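Local structure of FACT-Spt16 (Cicer arietinum, 5CE6) at residues W48-A53 with K181-D186; L75-F80 with T85-T90; F80-T85 with A103-S108; Q93-C98 with I140-A145; I122-P127 with M136-R141. The protein is a subunit of the FACT histone chaperone complex, whose N-terminal domain probably helps bind histones H3-H4 while nucleosomes are reorganised during transcription. All blocks are in the same frame, centred on the assembly; numbering follows the deposited sequence.

How the contacts relate
Contact 1 joins the turn ahead of strand 53-58 to the edge strand 183-186; the long loop it closes holds the other four contacts. Within it, contact 2 packs helix 69-78 on strand 85-89, a short closure that contact 3 crosses by joining the linker 80-85 to helix 100-106. Contact 3 in turn crosses contact 4, which brings strand 93-98 under helix 133-145. Contact 5 sets the next strand, 120-125, against the same helix, sharing Ile140 and Arg141 with contact 4. Contacts 2 and 3 use one side of the sheet, contacts 4 and 5 the other.

Contact 1 of 5, residues W48-A53 with K181-D186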
# COMPACT_ATOMS: atom_id res chain seq x y z
N TRP A 48 -1.30 17.71 12.16
CA TRP A 48 -0.47 17.07 13.18
C TRP A 48 -1.03 17.20 14.59
O TRP A 48 -0.29 17.11 15.57
CB TRP A 48 0.96 17.59 13.11
CG TRP A 48 1.64 17.26 11.82
CD1 TRP A 48 1.77 18.07 10.74
CD2 TRP A 48 2.25 16.01 11.47
NE1 TRP A 48 2.44 17.41 9.73
CE2 TRP A 48 2.75 16.15 10.16
CE3 TRP A 48 2.43 14.79 12.14
CZ2 TRP A 48 3.42 15.11 9.50
CZ3 TRP A 48 3.10 13.76 11.48
CH2 TRP A 48 3.59 13.93 10.17
N GLY A 49 -2.35 17.40 14.68
CA GLY A 49 -3.06 17.43 15.95
C GLY A 49 -2.49 18.33 17.03
O GLY A 49 -2.58 18.01 18.21
N SER A 50 -1.91 19.46 16.61
CA SER A 50 -1.29 20.43 17.53
C SER A 50 -0.19 19.83 18.41
O SER A 50 0.04 20.29 19.54
CB SER A 50 -2.35 21.11 18.41
OG SER A 50 -3.17 21.97 17.64
N SER A 51 0.48 18.81 17.91
CA SER A 51 1.45 18.07 18.72
C SER A 51 2.78 18.79 18.92
O SER A 51 3.32 19.40 17.99
CB SER A 51 1.69 16.67 18.14
OG SER A 51 2.04 16.75 16.76
N ASP A 52 3.31 18.70 20.14
CA ASP A 52 4.59 19.27 20.50
C ASP A 52 5.65 18.20 20.30
O ASP A 52 6.83 18.50 20.13
CB ASP A 52 4.60 19.70 21.97
CG ASP A 52 3.39 20.54 22.35
OD1 ASP A 52 3.35 21.72 21.96
OD2 ASP A 52 2.51 20.01 23.06
N ALA A 53 5.22 16.95 20.34
CA ALA A 53 6.11 15.81 20.15
C ALA A 53 5.35 14.69 19.43
O ALA A 53 4.13 14.63 19.51
CB ALA A 53 6.63 15.33 21.50
N LYS A 181 0.19 12.76 31.74
CA LYS A 181 -0.74 13.88 31.71
C LYS A 181 -0.99 14.37 30.28
O LYS A 181 -1.86 15.21 30.05
CB LYS A 181 -0.21 15.04 32.57
N PHE A 182 -0.22 13.84 29.33
CA PHE A 182 -0.21 14.34 27.96
C PHE A 182 -1.54 14.21 27.24
O PHE A 182 -2.26 13.21 27.38
CB PHE A 182 0.85 13.63 27.11
CG PHE A 182 2.24 13.76 27.64
CD1 PHE A 182 2.62 14.86 28.39
CD2 PHE A 182 3.18 12.77 27.37
CE1 PHE A 182 3.92 14.97 28.88
CE2 PHE A 182 4.48 12.88 27.85
CZ PHE A 182 4.85 13.98 28.61
N ARG A 183 -1.86 15.22 26.44
CA ARG A 183 -2.94 15.11 25.48
C ARG A 183 -2.40 14.30 24.31
O ARG A 183 -1.28 14.54 23.85
CB ARG A 183 -3.35 16.51 25.01
CG ARG A 183 -4.85 16.68 24.81
CD ARG A 183 -5.18 16.92 23.34
NE ARG A 183 -4.70 18.22 22.88
CZ ARG A 183 -4.83 18.66 21.63
NH1 ARG A 183 -5.42 17.91 20.71
NH2 ARG A 183 -4.36 19.86 21.30
N LEU A 184 -3.17 13.32 23.83
CA LEU A 184 -2.74 12.47 22.72
C LEU A 184 -3.54 12.76 21.45
O LEU A 184 -4.77 12.71 21.46
CB LEU A 184 -2.85 10.99 23.10
CG LEU A 184 -2.10 10.49 24.34
CD1 LEU A 184 -2.26 8.99 24.50
CD2 LEU A 184 -0.63 10.86 24.30
N SER A 185 -2.85 13.03 20.35
CA SER A 185 -3.50 13.34 19.07
C SER A 185 -3.13 12.34 17.97
O SER A 185 -1.96 11.96 17.84
CB SER A 185 -3.11 14.74 18.59
OG SER A 185 -3.61 15.73 19.48
N ASP A 186 -4.11 11.93 17.18
CA ASP A 186 -3.85 11.08 16.03
C ASP A 186 -3.15 11.94 14.98
O ASP A 186 -3.62 13.03 14.66
CB ASP A 186 -5.16 10.50 15.47
CG ASP A 186 -4.94 9.51 14.34
OD1 ASP A 186 -3.78 9.10 14.10
OD2 ASP A 186 -5.93 9.11 13.70
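Gly49 O accepts a hydrogen bond of 2.8 Å from Ser185 OG. The hydroxyl lies in the carbonyl plane and meets a lone pair, with a C=O...O angle of 132°. Ser185 reaches it because OG is turned beside its own backbone N (chi1 -65°), which lifts the hydroxyl off strand 183-186 toward the turn. The two backbones run very close here: Ser185 CB stands 3.8 Å from Gly49 CA, and a beta carbon on Gly49 would point straight at it and clash. Gly49 and Ser50 both have positive phi, as a type I' turn requires. Arg183 comes alongside with its chain bent at chi2 and chi3, which folds the guanidinium back over the turn. Its NH2 rests 3.7 Å from Ser50 CB, whereas Arg183 NH1 stays 3.8 Å from Gly49 O, too far to bond it, though the charge probably helps to polarise that oxygen. Putting an alanine in place of Ser185 would probably leave Gly49 O without this donor and free the turn to shift away from the strand. The turn is also closed from within, Ser51 N bonding to Trp48 O at 3.0 Å. Beyond the pair, Arg183 exchanges backbone bonds with Ser155 and Val157, and Trp48 packs its indole edge-to-face with Phe191. The arrangement is a type I' beta turn, Trp48 to Ser51, resting on the outermost strand of the six-stranded mixed sheet in the N-terminal lobe.

Contact 2 of 5, residues L75-F80 with T85-T90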
# COMPACT_ATOMS: atom_id res chain seq x y z
N LEU A 75 11.34 3.17 7.50
CA LEU A 75 11.86 2.89 6.16
C LEU A 75 12.11 4.18 5.37
O LEU A 75 13.12 4.32 4.68
CB LEU A 75 10.87 1.98 5.39
CG LEU A 75 10.87 0.53 5.88
CD1 LEU A 75 9.67 -0.23 5.32
CD2 LEU A 75 12.15 -0.16 5.45
N TRP A 76 11.18 5.12 5.48
CA TRP A 76 11.27 6.38 4.76
C TRP A 76 12.46 7.18 5.25
O TRP A 76 13.26 7.69 4.46
CB TRP A 76 9.97 7.17 4.96
CG TRP A 76 9.87 8.45 4.18
CD1 TRP A 76 9.67 8.58 2.84
CD2 TRP A 76 9.91 9.77 4.72
NE1 TRP A 76 9.60 9.92 2.50
CE2 TRP A 76 9.74 10.67 3.64
CE3 TRP A 76 10.07 10.29 6.01
CZ2 TRP A 76 9.74 12.05 3.82
CZ3 TRP A 76 10.06 11.66 6.18
CH2 TRP A 76 9.91 12.53 5.09
N LEU A 77 12.59 7.27 6.57
CA LEU A 77 13.60 8.12 7.18
C LEU A 77 15.00 7.48 7.13
O LEU A 77 15.99 8.15 6.79
CB LEU A 77 13.20 8.43 8.63
CG LEU A 77 13.58 9.75 9.29
CD1 LEU A 77 13.19 10.94 8.43
CD2 LEU A 77 12.91 9.86 10.65
N LEU A 78 15.06 6.19 7.46
CA LEU A 78 16.33 5.51 7.72
C LEU A 78 16.69 4.43 6.70
O LEU A 78 17.83 4.00 6.62
CB LEU A 78 16.31 4.89 9.12
CG LEU A 78 16.21 5.90 10.27
CD1 LEU A 78 15.73 5.24 11.56
CD2 LEU A 78 17.54 6.58 10.50
N GLY A 79 15.70 4.00 5.92
CA GLY A 79 15.95 3.03 4.86
C GLY A 79 15.91 1.59 5.34
O GLY A 79 16.17 0.68 4.56
N PHE A 80 15.59 1.39 6.61
CA PHE A 80 15.55 0.06 7.21
C PHE A 80 14.48 -0.01 8.29
O PHE A 80 14.12 1.01 8.88
CB PHE A 80 16.90 -0.30 7.87
CG PHE A 80 18.06 -0.29 6.92
CD1 PHE A 80 18.34 -1.40 6.13
CD2 PHE A 80 18.88 0.83 6.82
CE1 PHE A 80 19.42 -1.39 5.26
CE2 PHE A 80 19.95 0.85 5.95
CZ PHE A 80 20.23 -0.26 5.17
N THR A 85 11.32 -0.97 18.52
CA THR A 85 11.97 0.33 18.70
C THR A 85 10.91 1.41 18.87
O THR A 85 9.89 1.41 18.18
CB THR A 85 12.87 0.67 17.49
OG1 THR A 85 13.94 -0.28 17.41
CG2 THR A 85 13.47 2.06 17.61
N ILE A 86 11.14 2.32 19.81
CA ILE A 86 10.30 3.50 19.97
C ILE A 86 11.11 4.74 19.61
O ILE A 86 12.24 4.90 20.06
CB ILE A 86 9.83 3.63 21.42
CG1 ILE A 86 8.96 2.43 21.82
CG2 ILE A 86 9.09 4.94 21.64
CD1 ILE A 86 8.88 2.22 23.34
N MET A 87 10.54 5.63 18.80
CA MET A 87 11.22 6.87 18.45
C MET A 87 10.30 8.05 18.72
O MET A 87 9.16 8.06 18.27
CB MET A 87 11.64 6.84 16.97
CG MET A 87 12.36 8.08 16.50
SD MET A 87 13.22 7.75 14.95
CE MET A 87 11.86 7.25 13.90
N VAL A 88 10.81 9.03 19.46
CA VAL A 88 10.02 10.20 19.82
C VAL A 88 10.69 11.50 19.35
O VAL A 88 11.80 11.83 19.76
CB VAL A 88 9.77 10.28 21.34
CG1 VAL A 88 9.03 11.56 21.68
CG2 VAL A 88 8.97 9.07 21.80
N PHE A 89 9.97 12.24 18.51
CA PHE A 89 10.47 13.50 17.99
C PHE A 89 9.99 14.64 18.85
O PHE A 89 8.81 14.70 19.17
CB PHE A 89 9.95 13.71 16.57
CG PHE A 89 10.32 12.61 15.63
CD1 PHE A 89 9.47 11.53 15.44
CD2 PHE A 89 11.51 12.66 14.92
CE1 PHE A 89 9.80 10.50 14.57
CE2 PHE A 89 11.86 11.65 14.05
CZ PHE A 89 11.00 10.57 13.87
N THR A 90 10.90 15.52 19.25
CA THR A 90 10.52 16.76 19.91
C THR A 90 11.12 17.92 19.12
O THR A 90 11.81 17.70 18.12
CB THR A 90 10.99 16.84 21.39
OG1 THR A 90 12.39 17.12 21.46
CG2 THR A 90 10.69 15.55 22.13
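The Phe89 ring is met at its edge, near its plane, by the methyl Leu77 CD2, which stands 3.8 Å from Phe89 CZ and 4.0 Å from Phe89 CE2. Leu77 and Phe89 approach from opposite directions, one descending from helix 69-78, the other rising from strand 85-89. Phe89 presents its far edge because CG is turned beside the backbone N, opposite the carbonyl carbon (chi1 -57°). Phe36, from helix 26-42, packs edge-to-face with the same ring, and Tyr37 and Trp40 of that helix touch it too. Two residues back along the strand, Met87 CE reaches the same methyl, 4.3 Å from Leu77 CD2, on an extended stem that bends only at its last bond (chi3 59°). One leucine branch thus bridges a thioether end and an aromatic edge, and all three residues are buried. The contact is purely apolar, with no hydrogen bond between the segments. On the helix side Leu77 also meets Phe29; on neighbouring strand 93-98, Ile94 touches both Met87 and Phe89. Helix 69-78 ends just beyond, where Gly79 takes a positive phi. This is helix-on-sheet packing of the alpha/beta N-terminal lobe, with one face of the mixed sheet covered by helices 26-42 and 69-78.

Contact 3 of 5, residues F80-T85 with A103-S108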
# COMPACT_ATOMS: atom_id res chain seq x y z
N PHE A 80 15.59 1.39 6.61
CA PHE A 80 15.55 0.06 7.21
C PHE A 80 14.48 -0.01 8.29
O PHE A 80 14.12 1.01 8.88
CB PHE A 80 16.90 -0.30 7.87
CG PHE A 80 18.06 -0.29 6.92
CD1 PHE A 80 18.34 -1.40 6.13
CD2 PHE A 80 18.88 0.83 6.82
CE1 PHE A 80 19.42 -1.39 5.26
CE2 PHE A 80 19.95 0.85 5.95
CZ PHE A 80 20.23 -0.26 5.17
N GLU A 81 13.98 -1.21 8.54
CA GLU A 81 13.08 -1.42 9.65
C GLU A 81 13.86 -1.44 10.94
O GLU A 81 15.01 -1.88 10.98
CB GLU A 81 12.35 -2.75 9.51
CG GLU A 81 11.29 -2.79 8.43
CD GLU A 81 10.49 -4.07 8.47
OE1 GLU A 81 9.76 -4.29 9.46
OE2 GLU A 81 10.59 -4.86 7.50
N PHE A 82 13.23 -0.97 12.01
CA PHE A 82 13.79 -1.04 13.36
C PHE A 82 12.73 -1.65 14.27
O PHE A 82 11.98 -0.93 14.93
CB PHE A 82 14.18 0.37 13.84
CG PHE A 82 15.50 0.86 13.27
CD1 PHE A 82 15.59 1.32 11.96
CD2 PHE A 82 16.64 0.90 14.06
CE1 PHE A 82 16.79 1.78 11.44
CE2 PHE A 82 17.85 1.36 13.56
CZ PHE A 82 17.93 1.81 12.25
N PRO A 83 12.64 -2.99 14.29
CA PRO A 83 11.62 -3.65 15.10
C PRO A 83 11.90 -3.43 16.59
O PRO A 83 13.04 -3.15 16.96
CB PRO A 83 11.78 -5.13 14.74
CG PRO A 83 12.54 -5.14 13.44
CD PRO A 83 13.45 -3.95 13.53
N GLU A 84 10.86 -3.57 17.41
CA GLU A 84 10.94 -3.34 18.85
C GLU A 84 11.70 -2.05 19.19
O GLU A 84 12.61 -2.03 20.03
CB GLU A 84 11.52 -4.55 19.58
CG GLU A 84 11.10 -4.64 21.03
CD GLU A 84 11.59 -5.89 21.72
OE1 GLU A 84 12.80 -6.21 21.60
OE2 GLU A 84 10.77 -6.55 22.38
N THR A 85 11.32 -0.97 18.52
CA THR A 85 11.97 0.33 18.70
C THR A 85 10.91 1.41 18.87
O THR A 85 9.89 1.41 18.18
CB THR A 85 12.87 0.67 17.49
OG1 THR A 85 13.94 -0.28 17.41
CG2 THR A 85 13.47 2.06 17.61
N ALA A 103 21.32 0.88 18.38
CA ALA A 103 21.87 2.14 18.86
C ALA A 103 23.24 2.44 18.25
O ALA A 103 23.53 3.58 17.92
CB ALA A 103 21.96 2.13 20.37
N SER A 104 24.07 1.41 18.11
CA SER A 104 25.39 1.58 17.50
C SER A 104 25.24 1.99 16.04
O SER A 104 26.06 2.72 15.49
CB SER A 104 26.20 0.29 17.60
OG SER A 104 26.45 -0.05 18.95
N ILE A 105 24.17 1.51 15.42
CA ILE A 105 23.87 1.86 14.04
C ILE A 105 23.40 3.31 13.95
O ILE A 105 23.82 4.06 13.07
CB ILE A 105 22.79 0.92 13.46
CG1 ILE A 105 23.31 -0.51 13.41
CG2 ILE A 105 22.36 1.40 12.07
CD1 ILE A 105 22.23 -1.54 13.17
N LEU A 106 22.55 3.72 14.89
CA LEU A 106 21.97 5.06 14.88
C LEU A 106 22.96 6.15 15.30
O LEU A 106 22.68 7.34 15.11
CB LEU A 106 20.71 5.11 15.75
CG LEU A 106 19.50 4.38 15.19
CD1 LEU A 106 18.36 4.31 16.19
CD2 LEU A 106 19.03 5.03 13.89
N GLU A 107 24.10 5.77 15.86
CA GLU A 107 25.15 6.74 16.19
C GLU A 107 25.48 7.64 14.99
O GLU A 107 25.77 8.82 15.15
CB GLU A 107 26.41 6.03 16.68
CG GLU A 107 26.33 5.54 18.11
CD GLU A 107 26.34 6.68 19.12
OE1 GLU A 107 26.80 7.78 18.77
OE2 GLU A 107 25.89 6.46 20.26
N SER A 108 25.42 7.06 13.80
CA SER A 108 25.85 7.75 12.59
C SER A 108 24.93 8.89 12.14
O SER A 108 25.33 9.73 11.34
CB SER A 108 26.01 6.75 11.44
OG SER A 108 24.77 6.15 11.11
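Phe82 and Leu106 lie alongside each other, pointing opposite ways, the benzyl group coming from the linker before strand 85-89 and the isobutyl group from helix 100-106. That helix belongs to the beta-alpha-beta crossover that leads from strand 93-98 to the parallel strand 120-125, so the pair ties the linker to the crossover. Phe82 turns CG beside its backbone N (chi1 -79°), which carries the ring out to the helix. The touching corner of the ring is CE2 and CZ: Leu106 CG lies 3.8 Å from Phe82 CE2, and Leu106 CD2 3.8 Å from Phe82 CZ. The second branch adds Leu106 CD1 at 4.0 Å from Phe82 CE2, so CG and both methyls of the leucine touch this part of the ring. The approach is oblique to the ring plane. Ile105, one residue earlier on the helix and more exposed, brings CG2 to 4.5 Å from Phe82 CZ, a looser touch at the margin. Behind Leu106 stand Leu78, Val96 and Leu123, which carry the apolar cluster from helix 69-78 across to the sheet. The linker itself is shaped where it enters strand 85-89: Glu84 and Thr85 both face Cys58 in a G1 beta bulge, Glu84 having positive phi. The hydroxyl of the second bulge residue reaches back over the turn, Thr85 OG1 donating to Pro83 O over 3.0 Å, from above the carbonyl plane, 57° out of it, and therefore not on a lone pair.

Contact 4 of 5, residues Q93-C98 with I140-A145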
# COMPACT_ATOMS: atom_id res chain seq x y z
N GLN A 93 15.02 17.52 20.14
CA GLN A 93 15.61 16.20 20.34
C GLN A 93 14.84 15.11 19.62
O GLN A 93 13.66 15.26 19.32
CB GLN A 93 15.67 15.86 21.83
CG GLN A 93 16.41 16.87 22.70
CD GLN A 93 16.46 16.44 24.16
OE1 GLN A 93 15.42 16.22 24.79
NE2 GLN A 93 17.66 16.32 24.70
N ILE A 94 15.52 13.99 19.35
CA ILE A 94 14.85 12.77 18.93
C ILE A 94 15.31 11.67 19.88
O ILE A 94 16.49 11.39 19.96
CB ILE A 94 15.22 12.37 17.50
CG1 ILE A 94 14.86 13.50 16.53
CG2 ILE A 94 14.49 11.08 17.09
CD1 ILE A 94 15.15 13.18 15.07
N HIS A 95 14.37 11.07 20.60
CA HIS A 95 14.71 10.01 21.54
C HIS A 95 14.40 8.66 20.91
O HIS A 95 13.36 8.48 20.30
CB HIS A 95 13.92 10.18 22.83
CG HIS A 95 14.30 11.39 23.61
ND1 HIS A 95 15.18 11.35 24.67
CD2 HIS A 95 13.93 12.69 23.48
CE1 HIS A 95 15.33 12.57 25.16
NE2 HIS A 95 14.58 13.40 24.46
N VAL A 96 15.33 7.72 21.05
CA VAL A 96 15.14 6.38 20.52
C VAL A 96 15.35 5.39 21.64
O VAL A 96 16.33 5.49 22.36
CB VAL A 96 16.12 6.08 19.38
CG1 VAL A 96 15.83 4.73 18.77
CG2 VAL A 96 16.04 7.17 18.29
N LEU A 97 14.42 4.46 21.81
CA LEU A 97 14.58 3.37 22.77
C LEU A 97 14.70 2.09 21.95
O LEU A 97 13.77 1.73 21.24
CB LEU A 97 13.37 3.28 23.70
CG LEU A 97 13.37 2.14 24.73
CD1 LEU A 97 14.67 2.12 25.50
CD2 LEU A 97 12.19 2.29 25.68
N CYS A 98 15.85 1.43 22.04
CA CYS A 98 16.15 0.30 21.15
C CYS A 98 17.27 -0.55 21.71
O CYS A 98 17.86 -0.21 22.73
CB CYS A 98 16.55 0.82 19.76
SG CYS A 98 18.06 1.82 19.74
N ILE A 140 9.56 10.34 28.56
CA ILE A 140 8.36 11.08 28.93
C ILE A 140 8.69 12.36 29.70
O ILE A 140 8.06 13.40 29.48
CB ILE A 140 7.36 10.16 29.68
CG1 ILE A 140 6.68 9.20 28.69
CG2 ILE A 140 6.31 10.98 30.42
CD1 ILE A 140 6.29 7.85 29.29
N ARG A 141 9.70 12.31 30.57
CA ARG A 141 10.17 13.51 31.26
C ARG A 141 10.76 14.55 30.31
O ARG A 141 10.56 15.75 30.50
CB ARG A 141 11.21 13.16 32.33
CG ARG A 141 10.64 12.47 33.56
CD ARG A 141 11.61 12.55 34.73
NE ARG A 141 12.92 12.00 34.39
CZ ARG A 141 13.23 10.71 34.46
NH1 ARG A 141 12.33 9.82 34.86
NH2 ARG A 141 14.45 10.31 34.12
N ALA A 142 11.49 14.10 29.29
CA ALA A 142 12.09 15.01 28.32
C ALA A 142 11.03 15.74 27.51
O ALA A 142 11.14 16.93 27.27
CB ALA A 142 13.05 14.27 27.41
N ILE A 143 10.01 15.00 27.07
CA ILE A 143 8.87 15.57 26.36
C ILE A 143 8.26 16.72 27.18
O ILE A 143 8.02 17.81 26.66
CB ILE A 143 7.78 14.51 26.09
CG1 ILE A 143 8.29 13.45 25.11
CG2 ILE A 143 6.51 15.15 25.55
CD1 ILE A 143 7.34 12.27 24.96
N ARG A 144 8.02 16.45 28.46
CA ARG A 144 7.49 17.46 29.37
C ARG A 144 8.44 18.65 29.49
O ARG A 144 8.01 19.80 29.48
CB ARG A 144 7.24 16.85 30.76
N ALA A 145 9.73 18.36 29.61
CA ALA A 145 10.75 19.40 29.76
C ALA A 145 10.73 20.36 28.58
O ALA A 145 10.80 21.58 28.76
CB ALA A 145 12.12 18.78 29.91
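Gln93 opens the contact with its amide oxygen, OE1 lying 4.0 Å from the methyl Ala142 CB. Its chain runs extended beyond CG and carries the amide up toward helix 133-145. There OE1 takes a hydrogen bond of 3.0 Å from His95 NE2. The bond is bent, with an N-H...O angle of 149°, and NE2 stands well above the carbonyl plane of the amide, off its lone pairs. The oxygen in turn is tilted slightly from the imidazole plane. His95, two residues on and facing the same way, has CG beside its backbone N (chi1 -67°), which stands the ring under the helix. Its outer atoms meet Ala142 CB, at 3.4 Å from His95 NE2 and 3.6 Å from His95 CE1. The buried imidazole is held at both nitrogens, since ND1 is hydrogen-bonded to His124 of the adjacent strand; the two bonds fix the ring's rotation. The small methyl of Ala142 lets the helix come close at this point. Farther along, Leu97 also faces helix 133-145, but meets its earlier turns at Ser135, Met136 and Ile139. Strand 93-98 runs between strands 85-89 and 120-125, its odd-numbered residues under helix 133-145, while Ile94 and Val96 face the other side of the sheet.

Contact 5 of 5, residues I122-P127 with M136-R141; sequences ILHVKP and MDAIIR
His124 turns CG beside its backbone N (chi1 -53°), raising the imidazole from strand 120-125, and Ile139 sets CG1 likewise beside its own N (chi1 -64°), so that the longer branch swings from the helix onto the ring. Ile139 CG1 lies over one face of the imidazole, offset toward the rim, at 3.7 Å from His124 NE2 and 3.8 Å from His124 CD2. It is a CH-pi contact: CG1 is 3.9 Å from the His124 ring centroid and 20° off the ring normal. The terminal methyl follows, Ile139 CD1 reaching 3.9 Å from His124 CD2 as the isoleucine chain runs slantwise over the ring. Ala138 CB makes a more distant touch, 4.5 Å from His124 CE1. Around the helix, the flat guanidinium of Arg141 lies against Ala138 CA. The imidazole is also held by its polar end, NE2 having His95 ND1 as its partner. With an alanine here in place of the histidine, Ile139 would probably lose the aromatic face it rests on and His95 ND1 its partner, opening a gap beneath the helix. Where the strand gives way to the loop, Lys126 NZ bonds Pro127 O at 2.7 Å and also Asp130 O, holding the lysine against the loop that leads to helix 133-145. Strand 120-125 and helix 133-145 form the first half of a beta-alpha-beta crossover of the N-terminal lobe, which passes over the sheet to the parallel strand 156-159.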
# COMPACT_ATOMS: atom_id res chain seq x y z
N ILE A 122 19.07 11.27 21.04
CA ILE A 122 19.40 10.69 22.33
C ILE A 122 19.06 9.21 22.28
O ILE A 122 17.91 8.85 22.09
CB ILE A 122 18.61 11.34 23.46
CG1 ILE A 122 18.87 12.85 23.48
CG2 ILE A 122 18.96 10.72 24.81
CD1 ILE A 122 20.32 13.20 23.67
N LEU A 123 20.07 8.35 22.45
CA LEU A 123 19.83 6.92 22.32
C LEU A 123 19.70 6.27 23.69
O LEU A 123 20.60 6.35 24.52
CB LEU A 123 20.94 6.26 21.50
CG LEU A 123 21.05 6.80 20.07
CD1 LEU A 123 22.26 6.21 19.36
CD2 LEU A 123 19.79 6.49 19.29
N HIS A 124 18.55 5.64 23.93
CA HIS A 124 18.31 4.93 25.19
C HIS A 124 18.41 3.44 24.90
O HIS A 124 17.54 2.89 24.23
CB HIS A 124 16.92 5.28 25.73
CG HIS A 124 16.67 6.75 25.85
ND1 HIS A 124 16.82 7.43 27.04
CD2 HIS A 124 16.27 7.67 24.94
CE1 HIS A 124 16.53 8.70 26.85
NE2 HIS A 124 16.20 8.88 25.58
N VAL A 125 19.46 2.80 25.39
CA VAL A 125 19.70 1.39 25.09
C VAL A 125 18.94 0.47 26.03
O VAL A 125 19.12 0.55 27.25
CB VAL A 125 21.20 1.04 25.20
CG1 VAL A 125 21.41 -0.46 25.01
CG2 VAL A 125 22.02 1.84 24.20
N LYS A 126 18.11 -0.41 25.47
CA LYS A 126 17.38 -1.39 26.27
C LYS A 126 18.06 -2.75 26.26
O LYS A 126 18.26 -3.35 25.20
CB LYS A 126 15.94 -1.54 25.78
CG LYS A 126 15.07 -2.37 26.72
CD LYS A 126 13.78 -2.82 26.05
CE LYS A 126 14.03 -3.97 25.09
NZ LYS A 126 14.42 -5.22 25.80
N PRO A 127 18.42 -3.25 27.46
CA PRO A 127 18.92 -4.61 27.66
C PRO A 127 17.87 -5.61 27.18
O PRO A 127 16.67 -5.32 27.29
CB PRO A 127 19.08 -4.71 29.18
CG PRO A 127 19.20 -3.30 29.64
CD PRO A 127 18.34 -2.49 28.71
N MET A 136 11.51 4.66 29.21
CA MET A 136 10.26 5.28 28.79
C MET A 136 9.93 6.47 29.69
O MET A 136 9.51 7.52 29.20
CB MET A 136 9.11 4.27 28.79
CG MET A 136 9.35 3.05 27.93
SD MET A 136 7.92 1.94 27.91
CE MET A 136 8.56 0.57 26.95
N ASP A 137 10.15 6.31 30.99
CA ASP A 137 9.92 7.40 31.94
C ASP A 137 10.83 8.59 31.64
O ASP A 137 10.41 9.75 31.73
CB ASP A 137 10.13 6.93 33.38
CG ASP A 137 9.07 5.95 33.85
OD1 ASP A 137 7.99 5.89 33.23
OD2 ASP A 137 9.33 5.23 34.84
N ALA A 138 12.08 8.31 31.30
CA ALA A 138 13.04 9.37 30.97
C ALA A 138 12.60 10.12 29.72
O ALA A 138 12.64 11.35 29.67
CB ALA A 138 14.42 8.79 30.79
N ILE A 139 12.19 9.37 28.70
CA ILE A 139 11.70 9.97 27.46
C ILE A 139 10.47 10.85 27.74
O ILE A 139 10.37 11.97 27.23
CB ILE A 139 11.35 8.89 26.41
CG1 ILE A 139 12.61 8.13 25.98
CG2 ILE A 139 10.70 9.52 25.20
CD1 ILE A 139 12.37 7.09 24.91
N ILE A 140 9.56 10.34 28.56
CA ILE A 140 8.36 11.08 28.93
C ILE A 140 8.69 12.36 29.70
O ILE A 140 8.06 13.40 29.48
CB ILE A 140 7.36 10.16 29.68
CG1 ILE A 140 6.68 9.20 28.69
CG2 ILE A 140 6.31 10.98 30.42
CD1 ILE A 140 6.29 7.85 29.29
N ARG A 141 9.70 12.31 30.57
CA ARG A 141 10.17 13.51 31.26
C ARG A 141 10.76 14.55 30.31
O ARG A 141 10.56 15.75 30.50
CB ARG A 141 11.21 13.16 32.33
CG ARG A 141 10.64 12.47 33.56
CD ARG A 141 11.61 12.55 34.73
NE ARG A 141 12.92 12.00 34.39
CZ ARG A 141 13.23 10.71 34.46
NH1 ARG A 141 12.33 9.82 34.86
NH2 ARG A 141 14.45 10.31 34.12